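Local coordinates for PorB (Corynebacterium glutamicum, PDB 2VQG), which probably forms an anion-specific, alpha-helical channel in the bacterium's outer envelope, and binds zinc ions, at residues D76-T80 with C81-K85. Sequence-based numbering, arbitrary orientation.
Sequences DRAQT and CGLVK
L83 N donates to A78 O at 2.9 Å with an N-H...O angle of 162°, a bond that brings the chain back over the last turn of helix 61-80. One residue earlier, G82 N reaches Q79 O at 2.8 Å, but it stands well above that carbonyl's plane, 65° out of it, so the bond is short without being directed at a lone pair. C81 N keeps the regular helical spacing, bonding to R77 O at 3.0 Å. The positive phi of G82 (73°), combined with the bonds from G82 and L83 into the final turn, identifies a Schellman motif, which ends the helix and turns the chain back obliquely across its last turn.

Close packing follows from that turn. L83 CB and CG lie over the bonded carbonyl, L83 CB at 3.3 Å from A78 O. The apolar pair classical for the motif, between the residue three before the cap and the second after it, is A78 CB with L83 CB, which approach to 4.1 Å. V84 CG2, placed between its own backbone N and carbonyl carbon, rests alongside Q79, 3.7 Å from Q79 CB. The Q79 side chain, whose CG lies on the side of its carbonyl carbon and opposite its N, runs extended past V84, with Q79 CG 3.7 Å from V84 O, and its OE1 accepts a hydrogen bond from N41. L44 of helix 41-52 packs on both A78 and V84, whereas L25 of helix 19-31 touches L83 and C81. C81 SG forms the disulfide with C22, covalently tying the end of helix 61-80 to helix 19-31.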
ATOM      1  N   ASP A  76      -1.227   3.783  -3.944  1.00 17.97           N
ATOM      2  CA  ASP A  76      -1.027   4.635  -5.138  1.00 18.34           C
ATOM      3  C   ASP A  76       0.324   4.348  -5.813  1.00 18.29           C
ATOM      4  O   ASP A  76       0.385   4.246  -7.044  1.00 17.47           O
ATOM      5  CB  ASP A  76      -1.096   6.123  -4.792  1.00 19.09           C
ATOM      6  CG  ASP A  76      -2.528   6.619  -4.572  1.00 21.20           C
ATOM      7  OD1 ASP A  76      -3.483   5.854  -4.849  1.00 22.79           O
ATOM      8  OD2 ASP A  76      -2.688   7.786  -4.151  1.00 24.23           O
ATOM      9  N   ARG A  77       1.394   4.251  -5.018  1.00 18.34           N
ATOM     10  CA  ARG A  77       2.712   3.952  -5.571  0.50 18.19           C
ATOM     11  C   ARG A  77       2.745   2.560  -6.214  1.00 17.43           C
ATOM     12  O   ARG A  77       3.342   2.392  -7.284  1.00 17.22           O
ATOM     13  CB  ARG A  77       3.820   4.167  -4.529  0.50 18.24           C
ATOM     14  CG  ARG A  77       3.779   5.594  -3.963  0.50 19.97           C
ATOM     15  CD  ARG A  77       5.005   5.977  -3.141  0.50 20.25           C
ATOM     16  NE  ARG A  77       5.062   5.317  -1.839  0.50 24.72           N
ATOM     17  CZ  ARG A  77       4.518   5.782  -0.713  0.50 24.89           C
ATOM     18  NH1 ARG A  77       3.844   6.926  -0.693  0.50 26.50           N
ATOM     19  NH2 ARG A  77       4.661   5.094   0.406  0.50 25.46           N
ATOM     20  N   ALA A  78       2.073   1.593  -5.590  1.00 15.98           N
ATOM     21  CA  ALA A  78       1.912   0.267  -6.175  1.00 15.86           C
ATOM     22  C   ALA A  78       1.182   0.300  -7.525  1.00 15.54           C
ATOM     23  O   ALA A  78       1.568  -0.403  -8.465  1.00 15.68           O
ATOM     24  CB  ALA A  78       1.200  -0.633  -5.230  1.00 15.63           C
ATOM     25  N   GLN A  79       0.145   1.120  -7.631  1.00 15.31           N
ATOM     26  CA  GLN A  79      -0.590   1.228  -8.896  1.00 15.23           C
ATOM     27  C   GLN A  79       0.303   1.800  -9.984  1.00 15.45           C
ATOM     28  O   GLN A  79       0.317   1.298 -11.120  1.00 15.65           O
ATOM     29  CB  GLN A  79      -1.856   2.067  -8.731  1.00 15.96           C
ATOM     30  CG  GLN A  79      -2.708   2.083  -9.990  1.00 15.50           C
ATOM     31  CD  GLN A  79      -3.909   2.994  -9.875  1.00 17.70           C
ATOM     32  OE1 GLN A  79      -4.498   3.123  -8.797  1.00 18.86           O
ATOM     33  NE2 GLN A  79      -4.293   3.624 -10.994  1.00 17.20           N
ATOM     34  N   THR A  80       1.068   2.833  -9.634  1.00 15.25           N
ATOM     35  CA  THR A  80       2.017   3.440 -10.565  1.00 15.72           C
ATOM     36  C   THR A  80       3.008   2.394 -11.056  1.00 15.19           C
ATOM     37  O   THR A  80       3.360   2.366 -12.250  1.00 13.49           O
ATOM     38  CB  THR A  80       2.736   4.650  -9.927  1.00 16.82           C
ATOM     39  OG1 THR A  80       1.742   5.604  -9.503  1.00 17.51           O
ATOM     40  CG2 THR A  80       3.638   5.336 -10.951  1.00 17.48           C
ATOM     41  N   CYS A  81       3.407   1.508 -10.146  1.00 13.39           N
ATOM     42  CA  CYS A  81       4.322   0.401 -10.451  1.00 15.11           C
ATOM     43  C   CYS A  81       3.663  -0.756 -11.220  1.00 15.59           C
ATOM     44  O   CYS A  81       4.324  -1.765 -11.487  1.00 15.85           O
ATOM     45  CB  CYS A  81       4.971  -0.146  -9.149  1.00 14.04           C
ATOM     46  SG  CYS A  81       6.362   0.800  -8.577  1.00 15.94           S
ATOM     47  N   GLY A  82       2.371  -0.606 -11.525  1.00 15.71           N
ATOM     48  CA  GLY A  82       1.568  -1.599 -12.262  1.00 16.87           C
ATOM     49  C   GLY A  82       1.193  -2.842 -11.477  1.00 18.11           C
ATOM     50  O   GLY A  82       0.911  -3.885 -12.074  1.00 18.50           O
ATOM     51  N   LEU A  83       1.158  -2.723 -10.142  1.00 17.63           N
ATOM     52  CA  LEU A  83       0.936  -3.858  -9.247  1.00 18.82           C
ATOM     53  C   LEU A  83      -0.530  -4.106  -8.882  1.00 19.15           C
ATOM     54  O   LEU A  83      -0.891  -5.210  -8.463  1.00 20.36           O
ATOM     55  CB  LEU A  83       1.777  -3.666  -7.964  1.00 18.43           C
ATOM     56  CG  LEU A  83       3.268  -3.364  -8.168  1.00 17.77           C
ATOM     57  CD1 LEU A  83       4.023  -3.242  -6.834  1.00 17.39           C
ATOM     58  CD2 LEU A  83       3.931  -4.428  -9.080  1.00 20.05           C
ATOM     59  N   VAL A  84      -1.368  -3.087  -9.032  1.00 19.67           N
ATOM     60  CA  VAL A  84      -2.794  -3.166  -8.732  1.00 19.54           C
ATOM     61  C   VAL A  84      -3.584  -2.391  -9.787  1.00 20.84           C
ATOM     62  O   VAL A  84      -3.022  -1.534 -10.479  1.00 19.97           O
ATOM     63  CB  VAL A  84      -3.143  -2.629  -7.305  1.00 19.42           C
ATOM     64  CG1 VAL A  84      -2.498  -3.504  -6.213  1.00 18.20           C
ATOM     65  CG2 VAL A  84      -2.742  -1.175  -7.130  1.00 17.69           C
ATOM     66  N   LYS A  85      -4.875  -2.705  -9.890  1.00 22.17           N
ATOM     67  CA  LYS A  85      -5.801  -2.040 -10.813  1.00 24.07           C
ATOM     68  C   LYS A  85      -6.331  -0.707 -10.281  1.00 24.63           C
ATOM     69  O   LYS A  85      -6.531  -0.542  -9.070  1.00 24.60           O
ATOM     70  CB  LYS A  85      -6.992  -2.958 -11.107  1.00 23.83           C
ATOM     71  CG  LYS A  85      -6.643  -4.284 -11.767  1.00 24.98           C
ATOM     72  CD  LYS A  85      -7.912  -5.073 -12.129  1.00 25.72           C
ATOM     73  CE  LYS A  85      -8.451  -5.826 -10.924  1.00 30.27           C
ATOM     74  NZ  LYS A  85      -9.626  -6.682 -11.249  1.00 33.39           N
TER